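PDB 2B67: COG0778: Nitroreductase from Streptococcus pneumoniae, which binds flavin mononucleotide and probably catalyses flavin-dependent, NAD(P)H-driven reductions as a dimeric member of the nitroreductase family. Local coordinates for residues M4-L7 against E8-K12; A117-A120 against R121-E124; S123-Q126 against V127-L131; K163-V167 against L168-D172. One frame throughout, in Å; residues are numbered along the deposited sequence.

How the contacts relate
All four contacts are short-range and trace how helices begin, run and end in an FMN-binding dimer. Contact 1 lies in the N-terminal helix 5-12, far from the others, its centre about 39 Å from that of contact 2 across the chain's centre. Contacts 2 and 3 adjoin: they share S123 and E124, their centres are 9 Å apart, and F119 CZ comes within 3.3 Å of Y130 OH. Contact 4 closes helix 161-168, its nearest atoms about 9 Å from contact 3. Contacts 1, 3 and 4 also touch the second subunit. A bound FMN lies about 6 Å from Y130's side chain and 8 Å from Y122's; N10's is also about 8 Å from an FMN.

Contact 1 of 4, residues M4-L7 against E8-K12; sequences MKFL and ELNKK
F6 swings its ring anti to the backbone N (chi1 -178°), and N10, one turn on with chi1 at -97°, brings its amide over one face of that ring. This is an i to i+4 pairing on helix 5-12. The amide nitrogen does the touching: N10 ND2 lies 3.1 Å from F6 CZ, displaced from the ring centre toward the rim, and the ring and amide planes stand 82° apart. The same nitrogen makes a weak hydrogen bond back to F6 O at 3.4 Å, so that carbonyl receives both the backbone and the side-chain nitrogen of N10. The oxygen of the amide has its partner across the dimer, where N10 OD1 accepts from N141 of the second subunit; F6 also packs on that residue. Within the helix the amide's polar hold is weak. On another side of the helix, L7 and K11 meet through carbon, L7 CD1 lying 3.9 Å from K11 CE in the aliphatic chain of the lysine. K5 and E8 run alongside each other, their charged ends well separated. Beneath these side chains the helical ladder continues: N10 N donates to F6 O at 3.0 Å, and K11 N reaches L7 O at 3.0 Å.

Contact 2 of 4, residues A117-A120 against R121-E124; sequences AEFA and RYSE
F119 and Y122 extend next to each other in the same direction, yet their rings are turned almost perpendicular, with planes 88° apart and centroids separated by 5.4 Å. The result is a T-shaped stack: F119 presents its edge, through CD2 and CE2, to a face of Y122, and F119 CD2 lies 3.8 Å from Y122 CE2. Both side chains leave the backbone with CG anti to the carbonyl carbon (chi1 -76° in each), which sends both rings off the same side as the chain leaves the helix. F119 CA adds a CH-pi contact over the tyrosine face, 4.2 Å from the ring centroid. The backbone turn beneath is tightened by two bonds, R121 N to E118 O at 3.2 Å and Y122 N to F119 O at 3.1 Å, each donor standing above the carbonyl plane. Water extends the grip: one molecule links E118 OE1 with Y122 OH, lying 2.8 Å from the hydroxyl in the plane of the ring, and another donates to both F119 O and Y122 O. The contact ends helix 105-120 and leads to helix 124-148, from which Y130 meets the F119 ring edge-to-face. H43, a residue of an FMN pocket, forms a second edge-to-face pair with F119 and also touches E118 and Y122.

Contact 3 of 4, residues S123-Q126 against V127-L131; sequences SEQQ and VSDYL
A capping box between S123, at the N-cap, and Q126 opens helix 124-148, and V127 N adds an almost straight bond to S123 O, at 3.0 Å with an N-H...O angle of 179°. Within the box, Q126 N donates to S123 OG at 2.9 Å, while S123 N reaches Q126 OE1 at 3.2 Å, standing above the plane of that amide rather than on a lone pair. Q126 can close the box because its CG sits beside its own backbone N (chi1 -76°), turning the extended chain back toward the helix start. V127 also leans its CG2 methyl against S123 O at 3.6 Å, and its side chain packs on Y122 of the preceding loop.

Within the first turns of this alpha-helix, Q125 and D129 form an i to i+4 side-chain bridge. Q125 NE2 approaches D129 OD2 on its syn side at 3.1 Å, and the oxygen lies in the plane of the Q125 amide, although amide and carboxylate planes differ by 63°. The other carboxylate oxygen, D129 OD1, accepts from S128 of the second subunit, and S128 OG meets D129 of that subunit in return, a reciprocal pair of bonds across the dimer interface. On another side of the helix, Y130 hydrogen-bonds through OH to H43, a residue of an FMN pocket, and its side chain packs on L157 of the second subunit.

Contact 4 of 4, residues K163-V167 against L168-D172; sequences KVNEV and LEIED
L168 N donates to V164 O at 2.9 Å, a regular helical rung near the end of helix 161-168, and I170 N closes the turn on N165 O. That second bond spans 3.0 Å and arrives in the carbonyl plane, on a lone pair. E169 N takes a different path to E166 O, standing above the carbonyl plane at 3.3 Å. With E169 at positive phi (57°), the bonds from I170 N and E169 N make a Schellman motif, which stops the helix and redirects the chain toward strand 174-183. R204 of the second subunit completes the polar setting, hydrogen-bonding L168 O through NE and E169 O through NH2.

As the chain folds back, N165 CB comes 3.5 Å from D172 OD1. On the side of the turn that faces the sheet the contacts are apolar. V164 and L168 stand next to each other, and V164 CG1 touches L168 CD1 at 3.7 Å. The other methyl of L168, CD2, lies 4.2 Å from V167 CG1. V164 and I170 both rest on F82 of strand 77-84, while L168 reaches A80 of that strand and V53 of strand 48-53.

Contact 1 of 4, residues M4-L7 against E8-K12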
loop_
_atom_site.group_PDB
_atom_site.type_symbol
_atom_site.label_atom_id
_atom_site.label_comp_id
_atom_site.label_asym_id
_atom_site.label_seq_id
_atom_site.Cartn_x
_atom_site.Cartn_y
_atom_site.Cartn_z
HETATM N N MSE A 4 -13.709 15.572 -0.944
HETATM C CA MSE A 4 -13.438 17.044 -0.908
HETATM C C MSE A 4 -11.950 17.385 -1.122
HETATM O O MSE A 4 -11.519 17.528 -2.271
HETATM C CB MSE A 4 -14.016 17.687 0.374
HETATM C CG MSE A 4 -13.705 16.949 1.692
HETATM SE SE MSE A 4 -15.305 16.601 2.762
HETATM C CE MSE A 4 -14.492 16.600 4.568
ATOM N N LYS A 5 -11.177 17.501 -0.037
ATOM C CA LYS A 5 -9.778 17.963 -0.116
ATOM C C LYS A 5 -8.796 16.820 -0.362
ATOM O O LYS A 5 -7.729 17.035 -0.937
ATOM C CB LYS A 5 -9.372 18.734 1.144
ATOM C CG LYS A 5 -8.407 19.889 0.872
ATOM C CD LYS A 5 -8.111 20.732 2.120
ATOM C CE LYS A 5 -9.236 21.713 2.454
ATOM N NZ LYS A 5 -8.848 22.659 3.564
ATOM N N PHE A 6 -9.151 15.614 0.079
ATOM C CA PHE A 6 -8.318 14.445 -0.214
ATOM C C PHE A 6 -8.426 14.050 -1.694
ATOM O O PHE A 6 -7.447 13.653 -2.300
ATOM C CB PHE A 6 -8.632 13.280 0.740
ATOM C CG PHE A 6 -7.785 12.062 0.518
ATOM C CD1 PHE A 6 -6.408 12.102 0.740
ATOM C CD2 PHE A 6 -8.358 10.874 0.100
ATOM C CE1 PHE A 6 -5.632 10.970 0.541
ATOM C CE2 PHE A 6 -7.602 9.739 -0.102
ATOM C CZ PHE A 6 -6.224 9.784 0.095
ATOM N N LEU A 7 -9.621 14.182 -2.268
ATOM C CA LEU A 7 -9.817 14.000 -3.695
ATOM C C LEU A 7 -8.888 14.935 -4.486
ATOM O O LEU A 7 -8.295 14.528 -5.497
ATOM C CB LEU A 7 -11.285 14.262 -4.071
ATOM C CG LEU A 7 -11.671 14.279 -5.553
ATOM C CD1 LEU A 7 -11.219 13.018 -6.326
ATOM C CD2 LEU A 7 -13.193 14.467 -5.681
ATOM N N GLU A 8 -8.776 16.183 -4.024
ATOM C CA GLU A 8 -7.927 17.193 -4.655
ATOM C C GLU A 8 -6.436 16.788 -4.611
ATOM O O GLU A 8 -5.728 16.941 -5.612
ATOM C CB GLU A 8 -8.147 18.559 -3.995
ATOM C CG GLU A 8 -7.638 19.744 -4.823
ATOM C CD GLU A 8 -7.361 21.021 -4.004
ATOM O OE1 GLU A 8 -6.678 21.935 -4.564
ATOM O OE2 GLU A 8 -7.810 21.109 -2.819
ATOM N N LEU A 9 -5.975 16.252 -3.465
ATOM C CA LEU A 9 -4.613 15.707 -3.358
ATOM C C LEU A 9 -4.380 14.618 -4.401
ATOM O O LEU A 9 -3.380 14.616 -5.109
ATOM C CB LEU A 9 -4.385 15.106 -1.966
ATOM C CG LEU A 9 -3.097 15.406 -1.189
ATOM C CD1 LEU A 9 -2.774 14.327 -0.162
ATOM C CD2 LEU A 9 -1.912 15.673 -2.088
ATOM N N ASN A 10 -5.313 13.679 -4.477
ATOM C CA ASN A 10 -5.205 12.535 -5.379
ATOM C C ASN A 10 -5.171 12.925 -6.838
ATOM O O ASN A 10 -4.442 12.345 -7.619
ATOM C CB ASN A 10 -6.337 11.544 -5.127
ATOM C CG ASN A 10 -5.908 10.408 -4.211
ATOM O OD1 ASN A 10 -5.346 9.393 -4.651
ATOM N ND2 ASN A 10 -6.139 10.590 -2.939
ATOM N N LYS A 11 -5.947 13.942 -7.193
ATOM C CA LYS A 11 -6.004 14.392 -8.580
ATOM C C LYS A 11 -4.709 15.080 -8.993
ATOM O O LYS A 11 -4.396 15.155 -10.174
ATOM C CB LYS A 11 -7.223 15.281 -8.829
ATOM C CG LYS A 11 -8.511 14.516 -9.143
ATOM C CD LYS A 11 -9.461 15.412 -9.955
ATOM C CE LYS A 11 -10.900 15.393 -9.440
ATOM N NZ LYS A 11 -11.400 16.801 -9.292
ATOM N N LYS A 12 -3.929 15.548 -8.027
ATOM C CA LYS A 12 -2.629 16.062 -8.411
ATOM C C LYS A 12 -1.428 15.125 -8.302
ATOM O O LYS A 12 -0.338 15.527 -8.673
ATOM C CB LYS A 12 -2.348 17.434 -7.810
ATOM C CG LYS A 12 -2.458 17.527 -6.358
ATOM C CD LYS A 12 -2.893 18.971 -6.026
ATOM C CE LYS A 12 -2.200 19.453 -4.778
ATOM N NZ LYS A 12 -3.085 20.416 -4.101
#

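Contact 2 of 4, residues A117-A120 against R121-E124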
loop_
_atom_site.group_PDB
_atom_site.type_symbol
_atom_site.label_atom_id
_atom_site.label_comp_id
_atom_site.label_asym_id
_atom_site.label_seq_id
_atom_site.Cartn_x
_atom_site.Cartn_y
_atom_site.Cartn_z
ATOM N N ALA A 117 6.964 -15.244 17.849
ATOM C CA ALA A 117 6.573 -16.657 17.858
ATOM C C ALA A 117 5.533 -16.897 16.770
ATOM O O ALA A 117 5.591 -17.910 16.060
ATOM C CB ALA A 117 6.051 -17.103 19.259
ATOM N N GLU A 118 4.623 -15.939 16.612
ATOM C CA GLU A 118 3.673 -15.927 15.485
ATOM C C GLU A 118 4.324 -15.894 14.121
ATOM O O GLU A 118 3.909 -16.624 13.233
ATOM C CB GLU A 118 2.776 -14.716 15.560
ATOM C CG GLU A 118 1.483 -15.011 16.184
ATOM C CD GLU A 118 0.940 -13.816 16.892
ATOM O OE1 GLU A 118 0.566 -12.846 16.199
ATOM O OE2 GLU A 118 0.897 -13.849 18.139
ATOM N N PHE A 119 5.317 -15.012 13.960
ATOM C CA PHE A 119 6.029 -14.840 12.701
ATOM C C PHE A 119 6.786 -16.100 12.305
ATOM O O PHE A 119 6.897 -16.433 11.125
ATOM C CB PHE A 119 7.017 -13.680 12.798
ATOM C CG PHE A 119 6.387 -12.296 12.728
ATOM C CD1 PHE A 119 6.951 -11.242 13.457
ATOM C CD2 PHE A 119 5.272 -12.049 11.936
ATOM C CE1 PHE A 119 6.421 -9.942 13.393
ATOM C CE2 PHE A 119 4.699 -10.756 11.868
ATOM C CZ PHE A 119 5.285 -9.686 12.601
ATOM N N ALA A 120 7.339 -16.786 13.303
ATOM C CA ALA A 120 8.052 -18.034 13.082
ATOM C C ALA A 120 7.215 -19.094 12.369
ATOM O O ALA A 120 7.776 -19.954 11.693
ATOM C CB ALA A 120 8.593 -18.588 14.415
ATOM N N ARG A 121 5.891 -19.047 12.533
ATOM C CA ARG A 121 4.972 -20.008 11.886
ATOM C C ARG A 121 4.429 -19.583 10.508
ATOM O O ARG A 121 3.599 -20.287 9.919
ATOM C CB ARG A 121 3.792 -20.321 12.806
ATOM C CG ARG A 121 4.050 -21.432 13.803
ATOM C CD ARG A 121 2.900 -21.493 14.799
ATOM N NE ARG A 121 3.091 -20.575 15.915
ATOM C CZ ARG A 121 2.115 -20.124 16.702
ATOM N NH1 ARG A 121 0.849 -20.485 16.480
ATOM N NH2 ARG A 121 2.404 -19.308 17.704
ATOM N N TYR A 122 4.878 -18.435 10.007
ATOM C CA TYR A 122 4.520 -18.001 8.641
ATOM C C TYR A 122 5.231 -18.836 7.567
ATOM O O TYR A 122 6.437 -19.016 7.603
ATOM C CB TYR A 122 4.879 -16.520 8.432
ATOM C CG TYR A 122 3.949 -15.515 9.073
ATOM C CD1 TYR A 122 3.189 -15.854 10.206
ATOM C CD2 TYR A 122 3.830 -14.215 8.561
ATOM C CE1 TYR A 122 2.340 -14.960 10.783
ATOM C CE2 TYR A 122 2.976 -13.286 9.158
ATOM C CZ TYR A 122 2.239 -13.667 10.265
ATOM O OH TYR A 122 1.388 -12.781 10.891
ATOM N N SER A 123 4.480 -19.309 6.591
ATOM C CA SER A 123 5.075 -19.830 5.363
ATOM C C SER A 123 5.952 -18.759 4.678
ATOM O O SER A 123 5.898 -17.562 5.023
ATOM C CB SER A 123 3.970 -20.277 4.408
ATOM O OG SER A 123 3.404 -19.175 3.694
ATOM N N GLU A 124 6.781 -19.190 3.734
ATOM C CA GLU A 124 7.581 -18.256 2.956
ATOM C C GLU A 124 6.740 -17.276 2.121
ATOM O O GLU A 124 7.127 -16.114 1.975
ATOM C CB GLU A 124 8.613 -18.985 2.098
ATOM C CG GLU A 124 9.982 -18.999 2.764
ATOM C CD GLU A 124 11.085 -19.485 1.846
ATOM O OE1 GLU A 124 11.364 -20.710 1.880
ATOM O OE2 GLU A 124 11.660 -18.643 1.094
HETATM O O HOH W 1 6.422 -20.429 16.824
HETATM O O HOH W 2 0.040 -13.350 13.317
HETATM O O HOH W 3 8.762 -17.568 9.056
HETATM O O HOH W 4 7.453 -21.564 9.638
#

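Contact 3 of 4, residues S123-Q126 against V127-L131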
loop_
_atom_site.group_PDB
_atom_site.type_symbol
_atom_site.label_atom_id
_atom_site.label_comp_id
_atom_site.label_asym_id
_atom_site.label_seq_id
_atom_site.Cartn_x
_atom_site.Cartn_y
_atom_site.Cartn_z
ATOM N N SER A 123 4.480 -19.309 6.591
ATOM C CA SER A 123 5.075 -19.830 5.363
ATOM C C SER A 123 5.952 -18.759 4.678
ATOM O O SER A 123 5.898 -17.562 5.023
ATOM C CB SER A 123 3.970 -20.277 4.408
ATOM O OG SER A 123 3.404 -19.175 3.694
ATOM N N GLU A 124 6.781 -19.190 3.734
ATOM C CA GLU A 124 7.581 -18.256 2.956
ATOM C C GLU A 124 6.740 -17.276 2.121
ATOM O O GLU A 124 7.127 -16.114 1.975
ATOM C CB GLU A 124 8.613 -18.985 2.098
ATOM C CG GLU A 124 9.982 -18.999 2.764
ATOM C CD GLU A 124 11.085 -19.485 1.846
ATOM O OE1 GLU A 124 11.364 -20.710 1.880
ATOM O OE2 GLU A 124 11.660 -18.643 1.094
ATOM N N GLN A 125 5.596 -17.741 1.609
ATOM C CA GLN A 125 4.693 -16.898 0.846
ATOM C C GLN A 125 4.018 -15.914 1.779
ATOM O O GLN A 125 3.841 -14.772 1.414
ATOM C CB GLN A 125 3.629 -17.711 0.080
ATOM C CG GLN A 125 2.657 -16.803 -0.728
ATOM C CD GLN A 125 1.346 -17.485 -1.166
ATOM O OE1 GLN A 125 1.332 -18.682 -1.478
ATOM N NE2 GLN A 125 0.246 -16.708 -1.216
ATOM N N GLN A 126 3.646 -16.366 2.980
ATOM C CA GLN A 126 2.993 -15.489 3.959
ATOM C C GLN A 126 3.887 -14.334 4.350
ATOM O O GLN A 126 3.438 -13.197 4.305
ATOM C CB GLN A 126 2.525 -16.245 5.199
ATOM C CG GLN A 126 1.260 -17.072 4.959
ATOM C CD GLN A 126 0.828 -17.902 6.194
ATOM O OE1 GLN A 126 1.564 -18.015 7.165
ATOM N NE2 GLN A 126 -0.392 -18.441 6.155
ATOM N N VAL A 127 5.144 -14.628 4.701
ATOM C CA VAL A 127 6.161 -13.596 4.952
ATOM C C VAL A 127 6.339 -12.626 3.772
ATOM O O VAL A 127 6.294 -11.398 3.952
ATOM C CB VAL A 127 7.525 -14.192 5.374
ATOM C CG1 VAL A 127 8.603 -13.095 5.478
ATOM C CG2 VAL A 127 7.408 -14.839 6.732
ATOM N N SER A 128 6.534 -13.182 2.578
ATOM C CA SER A 128 6.811 -12.382 1.401
ATOM C C SER A 128 5.632 -11.428 1.049
ATOM O O SER A 128 5.860 -10.270 0.656
ATOM C CB SER A 128 7.147 -13.283 0.191
ATOM O OG SER A 128 7.618 -12.487 -0.887
ATOM N N ASP A 129 4.408 -11.942 1.145
ATOM C CA ASP A 129 3.159 -11.172 0.962
ATOM C C ASP A 129 2.974 -10.091 2.003
ATOM O O ASP A 129 2.502 -8.977 1.693
ATOM C CB ASP A 129 1.912 -12.086 0.969
ATOM C CG ASP A 129 1.794 -12.968 -0.310
ATOM O OD1 ASP A 129 2.625 -12.847 -1.234
ATOM O OD2 ASP A 129 0.860 -13.801 -0.382
ATOM N N TYR A 130 3.328 -10.428 3.241
ATOM C CA TYR A 130 3.200 -9.511 4.394
ATOM C C TYR A 130 4.095 -8.283 4.164
ATOM O O TYR A 130 3.660 -7.137 4.272
ATOM C CB TYR A 130 3.596 -10.275 5.653
ATOM C CG TYR A 130 3.484 -9.581 6.971
ATOM C CD1 TYR A 130 2.397 -9.825 7.821
ATOM C CD2 TYR A 130 4.492 -8.732 7.413
ATOM C CE1 TYR A 130 2.314 -9.209 9.101
ATOM C CE2 TYR A 130 4.416 -8.091 8.668
ATOM C CZ TYR A 130 3.353 -8.360 9.525
ATOM O OH TYR A 130 3.309 -7.701 10.776
ATOM N N LEU A 131 5.336 -8.534 3.789
ATOM C CA LEU A 131 6.281 -7.443 3.555
ATOM C C LEU A 131 5.827 -6.593 2.354
ATOM O O LEU A 131 5.863 -5.360 2.387
ATOM C CB LEU A 131 7.670 -8.019 3.333
ATOM C CG LEU A 131 8.349 -8.751 4.516
ATOM C CD1 LEU A 131 9.737 -9.237 4.068
ATOM C CD2 LEU A 131 8.497 -7.908 5.773
#

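Contact 4 of 4, residues K163-V167 against L168-D172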
loop_
_atom_site.group_PDB
_atom_site.type_symbol
_atom_site.label_atom_id
_atom_site.label_comp_id
_atom_site.label_asym_id
_atom_site.label_seq_id
_atom_site.Cartn_x
_atom_site.Cartn_y
_atom_site.Cartn_z
ATOM N N LYS A 163 20.763 -6.734 -6.928
ATOM C CA LYS A 163 22.031 -5.987 -6.752
ATOM C C LYS A 163 21.895 -4.759 -5.867
ATOM O O LYS A 163 22.902 -4.076 -5.580
ATOM C CB LYS A 163 22.641 -5.581 -8.116
ATOM C CG LYS A 163 23.116 -6.762 -8.969
ATOM C CD LYS A 163 23.664 -6.294 -10.327
ATOM C CE LYS A 163 24.240 -7.486 -11.127
ATOM N NZ LYS A 163 24.539 -7.074 -12.550
ATOM N N VAL A 164 20.662 -4.458 -5.463
ATOM C CA VAL A 164 20.384 -3.184 -4.800
ATOM C C VAL A 164 21.084 -3.077 -3.445
ATOM O O VAL A 164 21.622 -2.006 -3.116
ATOM C CB VAL A 164 18.846 -2.861 -4.626
ATOM C CG1 VAL A 164 18.692 -1.547 -3.873
ATOM C CG2 VAL A 164 18.141 -2.694 -5.979
ATOM N N ASN A 165 21.084 -4.166 -2.669
ATOM C CA ASN A 165 21.714 -4.140 -1.339
ATOM C C ASN A 165 23.184 -3.823 -1.462
ATOM O O ASN A 165 23.711 -3.043 -0.687
ATOM C CB ASN A 165 21.571 -5.478 -0.604
ATOM C CG ASN A 165 20.188 -5.679 -0.018
ATOM O OD1 ASN A 165 19.959 -5.459 1.180
ATOM N ND2 ASN A 165 19.273 -6.131 -0.848
ATOM N N GLU A 166 23.836 -4.462 -2.425
ATOM C CA GLU A 166 25.260 -4.286 -2.691
ATOM C C GLU A 166 25.567 -2.844 -3.113
ATOM O O GLU A 166 26.359 -2.165 -2.475
ATOM C CB GLU A 166 25.662 -5.296 -3.772
ATOM C CG GLU A 166 27.068 -5.215 -4.295
ATOM C CD GLU A 166 27.430 -6.445 -5.119
ATOM O OE1 GLU A 166 28.508 -7.037 -4.826
ATOM O OE2 GLU A 166 26.635 -6.846 -6.033
ATOM N N VAL A 167 24.890 -2.362 -4.156
ATOM C CA VAL A 167 25.034 -0.988 -4.633
ATOM C C VAL A 167 24.770 0.083 -3.555
ATOM O O VAL A 167 25.510 1.053 -3.446
ATOM C CB VAL A 167 24.146 -0.766 -5.882
ATOM C CG1 VAL A 167 24.114 0.678 -6.316
ATOM C CG2 VAL A 167 24.630 -1.655 -7.039
ATOM N N LEU A 168 23.727 -0.092 -2.753
ATOM C CA LEU A 168 23.378 0.903 -1.748
ATOM C C LEU A 168 23.985 0.652 -0.365
ATOM O O LEU A 168 23.740 1.437 0.558
ATOM C CB LEU A 168 21.844 1.043 -1.638
ATOM C CG LEU A 168 21.111 1.494 -2.898
ATOM C CD1 LEU A 168 19.645 1.817 -2.647
ATOM C CD2 LEU A 168 21.806 2.695 -3.480
ATOM N N GLU A 169 24.746 -0.437 -0.225
ATOM C CA GLU A 169 25.407 -0.800 1.033
ATOM C C GLU A 169 24.412 -0.943 2.183
ATOM O O GLU A 169 24.542 -0.298 3.231
ATOM C CB GLU A 169 26.544 0.183 1.394
ATOM C CG GLU A 169 27.540 0.354 0.259
ATOM C CD GLU A 169 28.658 1.368 0.557
ATOM O OE1 GLU A 169 28.558 2.155 1.549
ATOM O OE2 GLU A 169 29.639 1.372 -0.238
ATOM N N ILE A 170 23.420 -1.801 1.975
ATOM C CA ILE A 170 22.393 -2.055 2.977
ATOM C C ILE A 170 22.416 -3.554 3.303
ATOM O O ILE A 170 22.488 -4.380 2.394
ATOM C CB ILE A 170 20.986 -1.689 2.424
ATOM C CG1 ILE A 170 20.904 -0.213 1.997
ATOM C CG2 ILE A 170 19.916 -2.164 3.409
ATOM C CD1 ILE A 170 20.942 0.851 3.167
ATOM N N GLU A 171 22.335 -3.892 4.586
ATOM C CA GLU A 171 22.274 -5.288 5.047
ATOM C C GLU A 171 21.235 -6.162 4.339
ATOM O O GLU A 171 20.084 -5.726 4.119
ATOM C CB GLU A 171 22.048 -5.351 6.571
ATOM C CG GLU A 171 23.226 -4.835 7.399
ATOM C CD GLU A 171 24.531 -5.635 7.210
ATOM O OE1 GLU A 171 24.479 -6.858 6.919
ATOM O OE2 GLU A 171 25.617 -5.026 7.367
ATOM N N ASP A 172 21.635 -7.391 4.004
ATOM C CA ASP A 172 20.806 -8.331 3.249
ATOM C C ASP A 172 19.515 -8.730 3.975
ATOM O O ASP A 172 18.566 -9.254 3.355
ATOM C CB ASP A 172 21.600 -9.592 2.915
ATOM C CG ASP A 172 22.624 -9.373 1.815
ATOM O OD1 ASP A 172 22.492 -8.426 1.001
ATOM O OD2 ASP A 172 23.589 -10.167 1.754
#